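Local coordinates for thioesterase domain protein YiiD (Shewanella oneidensis, PDB 1T82), which is of unconfirmed function but adopts a dimeric hotdog fold and probably acts on acyl groups, as a thioesterase or acyltransferase would, at residues Phe39-Ala48 with Ile68-Leu79; Leu121-Glu132 with Gln144-Pro153. All blocks are in the same frame, centred on the assembly; numbering follows the deposited sequence.

Contact 1 (Phe39-Ala48 with Ile68-Leu79); sequences FTDGELSVSA and IMTLTGWGMVWL
The carbonyl oxygen of Ile-68 is gripped twice by Thr-72, the residue whose side chain lies against Val-46 of the strand. Thr-72 N gives the ordinary helix bond to Ile-68 O at 3.0 Å, and Thr-72 OG1 adds a second at 2.9 Å from the opposite face of the carbonyl plane. The hydroxyl can turn back along the helix because it stands anti to its own carbonyl carbon (chi1 -66°). Threonine suits this buried place: its polar atom is satisfied within the helix, so it can lie against the apolar side chain of Val-46. Val-46 CB rests only 3.2 Å from Thr-72 OG1, a tight fit, while its two methyls straddle the same oxygen. Toward the end of the strand, Ile-68 CD1 packs against the Ser-47 backbone and meets Ala-48 CB at 3.7 Å.

Leu-44 lays CD2 on the helix backbone, 3.5 Å from Thr-72 O and beside Gly-75, where a side chain would point at this methyl and be crowded by Leu-71 O. Its other methyl, Leu-44 CD1, touches Leu-79 CD1 at 3.9 Å. That same Leu-79 CD1 hangs almost directly over the centre of the Phe-39 ring, a CH-pi contact 4.0 Å from the centroid. Met-76, here selenomethionine, bends at chi2 (56°) to bring SE 3.7 Å from Phe-39 CE1, an oblique Met-aromatic contact. Unbranched at CB and flexible, its chain can bend so that the terminal methyl, CE, reaches Gly-42 O in the type I' turn and the start of Leu-44, both backbone and CB.

Strand 43-47 runs at 148° to the helix segment, with alternate residues Leu-44 and Val-46 directed inward. Such a long helix held in the concave face of an antiparallel sheet is the signature of the hotdog fold.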
# COMPACT_ATOMS: atom_id res chain seq x y z
N PHE B 39 19.73 -9.04 7.24
CA PHE B 39 20.13 -7.67 7.56
C PHE B 39 21.63 -7.66 7.81
O PHE B 39 22.10 -8.00 8.89
CB PHE B 39 19.38 -7.17 8.80
CG PHE B 39 19.78 -5.78 9.23
CD1 PHE B 39 19.82 -4.73 8.31
CD2 PHE B 39 20.12 -5.51 10.55
CE1 PHE B 39 20.18 -3.44 8.70
CE2 PHE B 39 20.48 -4.23 10.96
CZ PHE B 39 20.51 -3.19 10.03
N THR B 40 22.38 -7.26 6.78
CA THR B 40 23.84 -7.20 6.89
C THR B 40 24.41 -6.09 6.03
O THR B 40 23.85 -5.76 4.98
CB THR B 40 24.49 -8.54 6.47
OG1 THR B 40 25.91 -8.43 6.57
CG2 THR B 40 24.11 -8.89 5.04
N ASP B 41 25.53 -5.52 6.47
CA ASP B 41 26.18 -4.45 5.74
C ASP B 41 25.26 -3.27 5.45
O ASP B 41 25.38 -2.62 4.41
CB ASP B 41 26.75 -4.97 4.42
CG ASP B 41 28.13 -5.57 4.58
OD1 ASP B 41 28.28 -6.51 5.39
OD2 ASP B 41 29.06 -5.10 3.89
N GLY B 42 24.34 -3.01 6.37
CA GLY B 42 23.43 -1.89 6.20
C GLY B 42 22.27 -2.10 5.23
O GLY B 42 21.57 -1.15 4.90
N GLU B 43 22.07 -3.34 4.78
CA GLU B 43 20.98 -3.62 3.85
C GLU B 43 19.97 -4.60 4.44
O GLU B 43 20.34 -5.68 4.90
CB GLU B 43 21.52 -4.19 2.54
CG GLU B 43 20.44 -4.44 1.50
CD GLU B 43 20.99 -4.95 0.18
OE1 GLU B 43 21.59 -6.04 0.18
OE2 GLU B 43 20.83 -4.26 -0.84
N LEU B 44 18.70 -4.21 4.43
CA LEU B 44 17.64 -5.07 4.92
C LEU B 44 16.91 -5.66 3.72
O LEU B 44 16.54 -4.94 2.79
CB LEU B 44 16.64 -4.27 5.78
CG LEU B 44 15.35 -5.00 6.16
CD1 LEU B 44 15.68 -6.19 7.05
CD2 LEU B 44 14.39 -4.04 6.87
N SER B 45 16.73 -6.98 3.74
CA SER B 45 16.03 -7.68 2.66
C SER B 45 14.78 -8.33 3.26
O SER B 45 14.85 -8.98 4.30
CB SER B 45 16.93 -8.75 2.04
OG SER B 45 17.99 -8.17 1.30
N VAL B 46 13.64 -8.15 2.58
CA VAL B 46 12.36 -8.68 3.04
C VAL B 46 11.62 -9.37 1.89
O VAL B 46 11.86 -9.07 0.73
CB VAL B 46 11.47 -7.52 3.59
CG1 VAL B 46 10.09 -8.02 3.98
CG2 VAL B 46 12.16 -6.87 4.79
N SER B 47 10.73 -10.31 2.21
CA SER B 47 9.98 -10.99 1.17
C SER B 47 8.61 -11.42 1.69
O SER B 47 8.28 -11.21 2.85
CB SER B 47 10.74 -12.22 0.66
OG SER B 47 10.10 -12.80 -0.47
N ALA B 48 7.82 -11.99 0.79
CA ALA B 48 6.49 -12.48 1.12
C ALA B 48 6.11 -13.40 -0.03
O ALA B 48 6.54 -13.20 -1.16
CB ALA B 48 5.49 -11.33 1.22
N ILE B 68 4.37 -4.35 1.37
CA ILE B 68 5.63 -4.97 1.75
C ILE B 68 6.77 -3.96 1.69
O ILE B 68 7.67 -3.98 2.52
CB ILE B 68 5.96 -6.23 0.88
CG1 ILE B 68 7.28 -6.85 1.33
CG2 ILE B 68 6.04 -5.85 -0.59
CD1 ILE B 68 7.52 -8.24 0.74
N MSE B 69 6.73 -3.05 0.71
CA MSE B 69 7.78 -2.05 0.60
C MSE B 69 7.72 -1.06 1.75
O MSE B 69 8.74 -0.71 2.32
CB MSE B 69 7.69 -1.33 -0.75
CG MSE B 69 7.93 -2.28 -1.91
SE MSE B 69 7.79 -1.51 -3.67
CE MSE B 69 9.66 -1.12 -4.00
N THR B 70 6.52 -0.63 2.13
CA THR B 70 6.43 0.31 3.23
C THR B 70 6.84 -0.34 4.55
O THR B 70 7.45 0.31 5.40
CB THR B 70 5.03 0.93 3.36
OG1 THR B 70 5.08 1.99 4.33
CG2 THR B 70 4.01 -0.10 3.79
N LEU B 71 6.52 -1.63 4.74
CA LEU B 71 6.92 -2.30 5.97
C LEU B 71 8.43 -2.51 6.00
O LEU B 71 9.05 -2.52 7.07
CB LEU B 71 6.20 -3.65 6.13
CG LEU B 71 4.76 -3.58 6.64
CD1 LEU B 71 4.11 -4.94 6.47
CD2 LEU B 71 4.74 -3.15 8.11
N THR B 72 9.04 -2.68 4.83
CA THR B 72 10.48 -2.87 4.76
C THR B 72 11.18 -1.57 5.18
O THR B 72 12.14 -1.59 5.94
CB THR B 72 10.92 -3.30 3.34
OG1 THR B 72 10.40 -4.60 3.07
CG2 THR B 72 12.44 -3.35 3.23
N GLY B 73 10.66 -0.44 4.70
CA GLY B 73 11.23 0.85 5.06
C GLY B 73 11.04 1.08 6.55
O GLY B 73 11.98 1.44 7.26
N TRP B 74 9.82 0.87 7.02
CA TRP B 74 9.49 1.03 8.43
C TRP B 74 10.42 0.14 9.25
O TRP B 74 10.99 0.58 10.26
CB TRP B 74 8.03 0.61 8.67
CG TRP B 74 7.52 0.88 10.06
CD1 TRP B 74 6.85 1.98 10.50
CD2 TRP B 74 7.66 0.01 11.20
NE1 TRP B 74 6.55 1.86 11.84
CE2 TRP B 74 7.04 0.66 12.29
CE3 TRP B 74 8.24 -1.24 11.40
CZ2 TRP B 74 6.98 0.09 13.57
CZ3 TRP B 74 8.19 -1.81 12.67
CH2 TRP B 74 7.56 -1.14 13.74
N GLY B 75 10.58 -1.10 8.81
CA GLY B 75 11.44 -2.05 9.50
C GLY B 75 12.88 -1.60 9.61
O GLY B 75 13.54 -1.86 10.62
N MSE B 76 13.38 -0.93 8.58
CA MSE B 76 14.75 -0.45 8.61
C MSE B 76 14.90 0.63 9.68
O MSE B 76 15.88 0.62 10.43
CB MSE B 76 15.18 0.10 7.25
CG MSE B 76 16.59 0.68 7.25
SE MSE B 76 17.93 -0.59 7.86
CE MSE B 76 18.59 -1.16 6.13
N VAL B 77 13.95 1.55 9.75
CA VAL B 77 14.04 2.60 10.76
C VAL B 77 13.99 1.96 12.14
O VAL B 77 14.75 2.33 13.04
CB VAL B 77 12.90 3.63 10.66
CG1 VAL B 77 13.10 4.73 11.70
CG2 VAL B 77 12.85 4.22 9.26
N TRP B 78 13.08 1.01 12.30
CA TRP B 78 12.92 0.30 13.57
C TRP B 78 14.24 -0.36 13.98
O TRP B 78 14.67 -0.23 15.12
CB TRP B 78 11.83 -0.76 13.42
CG TRP B 78 11.50 -1.50 14.68
CD1 TRP B 78 10.60 -1.12 15.64
CD2 TRP B 78 12.05 -2.75 15.11
NE1 TRP B 78 10.55 -2.07 16.63
CE2 TRP B 78 11.43 -3.08 16.33
CE3 TRP B 78 13.00 -3.62 14.58
CZ2 TRP B 78 11.73 -4.25 17.04
CZ3 TRP B 78 13.30 -4.79 15.27
CH2 TRP B 78 12.67 -5.09 16.49
N LEU B 79 14.87 -1.06 13.04
CA LEU B 79 16.14 -1.74 13.31
C LEU B 79 17.22 -0.77 13.75
O LEU B 79 17.94 -1.04 14.71
CB LEU B 79 16.61 -2.48 12.06
CG LEU B 79 15.90 -3.80 11.73
CD1 LEU B 79 16.24 -4.23 10.32
CD2 LEU B 79 16.31 -4.86 12.73

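Contact 2 (Leu121-Glu132 with Gln144-Pro153); sequences LQRGRKAKVKLE and QFDGLYVSVP
Tyr-149 and Val-129 face each other as a hydrogen-bonded antiparallel pair, with Val-129 N to Tyr-149 O and Tyr-149 N to Val-129 O both 2.7 Å. Along the tyrosine, CB lies 3.7 Å from Val-129 O, and CD1 keeps the same oxygen at the ring edge, in its plane. CD1 also approaches Leu-131 CD1 obliquely at 4.3 Å; beyond the ring, OH bonds to Thr-70 O of helix 62-84. A tyrosine therefore spans from sheet to helix and ends on a polar partner. The two strands form a beta hairpin of the hotdog sheet, their inward face carrying Ala-127, Val-129, Leu-131, Tyr-149 and Ser-151, the other Lys-128, Lys-130, Leu-148 and Val-150. Gly-147 pairs with Leu-131 on the inward side, where a CB would clash with the Phe-145 ring.

Past the strand end, Leu-121 sets CD2 3.3 Å from Ser-151 O and 3.7 Å from Pro-153 CD, with CD1 beside Ser-151 OG, which bonds to Gln-81. An alanine in place of Leu-121 would lose both methyls, and would probably take one apolar neighbour from Pro-153 CD and open a gap beside Ser-151. Pro-153 also lays its CD 3.3 Å from Arg-125 O.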
# COMPACT_ATOMS: atom_id res chain seq x y z
N LEU B 121 16.39 12.18 18.07
CA LEU B 121 15.52 11.34 18.89
C LEU B 121 16.05 11.25 20.31
O LEU B 121 15.28 11.22 21.27
CB LEU B 121 15.42 9.93 18.30
CG LEU B 121 14.71 9.80 16.95
CD1 LEU B 121 14.74 8.35 16.52
CD2 LEU B 121 13.28 10.30 17.07
N GLN B 122 17.37 11.20 20.43
CA GLN B 122 18.03 11.11 21.73
C GLN B 122 18.03 12.48 22.42
O GLN B 122 18.53 12.62 23.53
CB GLN B 122 19.48 10.63 21.54
CG GLN B 122 19.59 9.30 20.79
CD GLN B 122 21.02 8.97 20.39
OE1 GLN B 122 21.66 9.72 19.65
NE2 GLN B 122 21.52 7.84 20.88
N ARG B 123 17.45 13.47 21.74
CA ARG B 123 17.37 14.83 22.26
C ARG B 123 15.92 15.16 22.59
O ARG B 123 15.62 16.22 23.14
CB ARG B 123 17.86 15.82 21.20
CG ARG B 123 18.95 16.78 21.67
CD ARG B 123 20.33 16.25 21.33
NE ARG B 123 20.46 15.96 19.90
CZ ARG B 123 20.32 16.87 18.94
NH1 ARG B 123 20.46 16.51 17.67
NH2 ARG B 123 20.04 18.13 19.24
N GLY B 124 15.01 14.24 22.26
CA GLY B 124 13.60 14.46 22.51
C GLY B 124 12.96 15.21 21.36
O GLY B 124 11.93 15.86 21.52
N ARG B 125 13.58 15.12 20.19
CA ARG B 125 13.08 15.78 18.99
C ARG B 125 12.70 14.74 17.95
O ARG B 125 13.29 13.66 17.90
CB ARG B 125 14.15 16.69 18.39
CG ARG B 125 14.97 17.50 19.38
CD ARG B 125 14.19 18.67 19.98
NE ARG B 125 15.09 19.78 20.29
CZ ARG B 125 16.12 19.71 21.12
NH1 ARG B 125 16.88 20.78 21.33
NH2 ARG B 125 16.40 18.58 21.76
N LYS B 126 11.73 15.06 17.10
CA LYS B 126 11.32 14.14 16.04
C LYS B 126 12.44 14.08 15.02
O LYS B 126 13.21 15.03 14.86
CB LYS B 126 10.03 14.64 15.37
CG LYS B 126 10.16 16.02 14.74
CD LYS B 126 8.88 16.45 14.00
CE LYS B 126 7.73 16.76 14.95
NZ LYS B 126 7.18 15.56 15.62
N ALA B 127 12.56 12.95 14.33
CA ALA B 127 13.59 12.76 13.31
C ALA B 127 12.96 12.32 11.99
O ALA B 127 12.06 11.49 11.98
CB ALA B 127 14.61 11.72 13.78
N LYS B 128 13.45 12.88 10.89
CA LYS B 128 12.94 12.55 9.56
C LYS B 128 13.90 11.61 8.85
O LYS B 128 15.11 11.83 8.85
CB LYS B 128 12.76 13.83 8.73
CG LYS B 128 11.72 14.79 9.29
CD LYS B 128 11.74 16.12 8.55
CE LYS B 128 10.76 17.11 9.17
NZ LYS B 128 10.89 18.47 8.58
N VAL B 129 13.36 10.56 8.24
CA VAL B 129 14.19 9.58 7.54
C VAL B 129 13.64 9.31 6.14
O VAL B 129 12.53 8.80 6.00
CB VAL B 129 14.24 8.24 8.30
CG1 VAL B 129 15.21 7.29 7.61
CG2 VAL B 129 14.66 8.48 9.74
N LYS B 130 14.42 9.65 5.12
CA LYS B 130 14.00 9.41 3.75
C LYS B 130 14.64 8.11 3.29
O LYS B 130 15.87 7.99 3.28
CB LYS B 130 14.45 10.56 2.83
CG LYS B 130 13.46 10.87 1.72
CD LYS B 130 14.12 11.49 0.50
CE LYS B 130 14.86 12.78 0.82
NZ LYS B 130 15.47 13.38 -0.41
N LEU B 131 13.82 7.13 2.94
CA LEU B 131 14.34 5.84 2.50
C LEU B 131 13.88 5.46 1.10
O LEU B 131 12.80 5.84 0.65
CB LEU B 131 13.92 4.73 3.46
CG LEU B 131 14.43 4.79 4.90
CD1 LEU B 131 13.89 3.60 5.68
CD2 LEU B 131 15.95 4.78 4.90
N GLU B 132 14.72 4.68 0.43
CA GLU B 132 14.41 4.20 -0.90
C GLU B 132 14.32 2.69 -0.81
O GLU B 132 15.24 2.04 -0.32
CB GLU B 132 15.52 4.58 -1.88
CG GLU B 132 15.26 4.14 -3.29
CD GLU B 132 16.34 4.61 -4.24
OE1 GLU B 132 17.47 4.07 -4.17
OE2 GLU B 132 16.07 5.54 -5.02
N GLN B 144 9.62 0.54 -7.59
CA GLN B 144 10.45 1.53 -6.92
C GLN B 144 9.62 2.31 -5.90
O GLN B 144 8.51 2.76 -6.21
CB GLN B 144 11.04 2.50 -7.95
CG GLN B 144 12.13 3.41 -7.41
CD GLN B 144 13.37 2.65 -6.98
OE1 GLN B 144 14.03 2.00 -7.79
NE2 GLN B 144 13.68 2.71 -5.69
N PHE B 145 10.18 2.51 -4.71
CA PHE B 145 9.48 3.19 -3.63
C PHE B 145 10.35 4.23 -2.93
O PHE B 145 11.53 4.00 -2.67
CB PHE B 145 9.02 2.12 -2.63
CG PHE B 145 8.39 2.65 -1.37
CD1 PHE B 145 9.18 3.06 -0.29
CD2 PHE B 145 7.01 2.65 -1.22
CE1 PHE B 145 8.59 3.45 0.92
CE2 PHE B 145 6.41 3.05 -0.02
CZ PHE B 145 7.21 3.45 1.05
N ASP B 146 9.76 5.39 -2.66
CA ASP B 146 10.44 6.46 -1.97
C ASP B 146 9.52 6.88 -0.85
O ASP B 146 8.38 7.28 -1.08
CB ASP B 146 10.71 7.62 -2.93
CG ASP B 146 11.87 7.33 -3.86
OD1 ASP B 146 13.01 7.22 -3.37
OD2 ASP B 146 11.65 7.19 -5.08
N GLY B 147 10.00 6.77 0.38
CA GLY B 147 9.17 7.13 1.51
C GLY B 147 9.84 8.03 2.52
O GLY B 147 11.04 7.91 2.79
N LEU B 148 9.07 8.94 3.08
CA LEU B 148 9.58 9.84 4.10
C LEU B 148 8.97 9.37 5.41
O LEU B 148 7.76 9.44 5.59
CB LEU B 148 9.16 11.29 3.82
CG LEU B 148 9.54 12.30 4.90
CD1 LEU B 148 11.04 12.32 5.08
CD2 LEU B 148 9.02 13.68 4.53
N TYR B 149 9.81 8.88 6.32
CA TYR B 149 9.32 8.41 7.60
C TYR B 149 9.65 9.43 8.68
O TYR B 149 10.69 10.09 8.62
CB TYR B 149 9.95 7.06 7.98
CG TYR B 149 9.56 5.92 7.07
CD1 TYR B 149 10.17 5.76 5.82
CD2 TYR B 149 8.57 5.01 7.43
CE1 TYR B 149 9.80 4.74 4.96
CE2 TYR B 149 8.18 3.98 6.57
CZ TYR B 149 8.80 3.85 5.34
OH TYR B 149 8.41 2.84 4.48
N VAL B 150 8.77 9.57 9.65
CA VAL B 150 8.98 10.50 10.75
C VAL B 150 8.90 9.73 12.05
O VAL B 150 7.93 9.03 12.30
CB VAL B 150 7.92 11.61 10.75
CG1 VAL B 150 8.14 12.54 11.94
CG2 VAL B 150 7.97 12.39 9.45
N SER B 151 9.94 9.84 12.87
CA SER B 151 9.96 9.14 14.15
C SER B 151 9.85 10.14 15.28
O SER B 151 10.62 11.10 15.35
CB SER B 151 11.25 8.33 14.30
OG SER B 151 11.25 7.63 15.53
N VAL B 152 8.89 9.92 16.17
CA VAL B 152 8.68 10.80 17.31
C VAL B 152 9.03 10.10 18.61
O VAL B 152 8.49 9.04 18.93
CB VAL B 152 7.21 11.30 17.38
CG1 VAL B 152 6.92 12.24 16.22
CG2 VAL B 152 6.26 10.12 17.35
N PRO B 153 9.96 10.68 19.39
CA PRO B 153 10.39 10.11 20.67
C PRO B 153 9.29 10.19 21.73
O PRO B 153 9.17 9.24 22.53
CB PRO B 153 11.61 10.95 21.02
CG PRO B 153 11.28 12.28 20.43
CD PRO B 153 10.70 11.91 19.09

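The two contacts follow one another along the chain, contact 1 closing before contact 2 opens, and their centres lie about 14 Å apart. Both draw on one six-stranded antiparallel sheet, in which strand 108-112 separates strand 43-47 from the hairpin of contact 2. Helix 62-84 ties them together: contact 1 packs one side of it on the first hairpin, while Leu-131 of contact 2 presses its CD1 on Gly-73 O at 3.3 Å. The glycine lets Tyr-149 OH come close to the helix backbone as well. Early and late strands thus enclose a single helix, giving each subunit of the dimer its hotdog core.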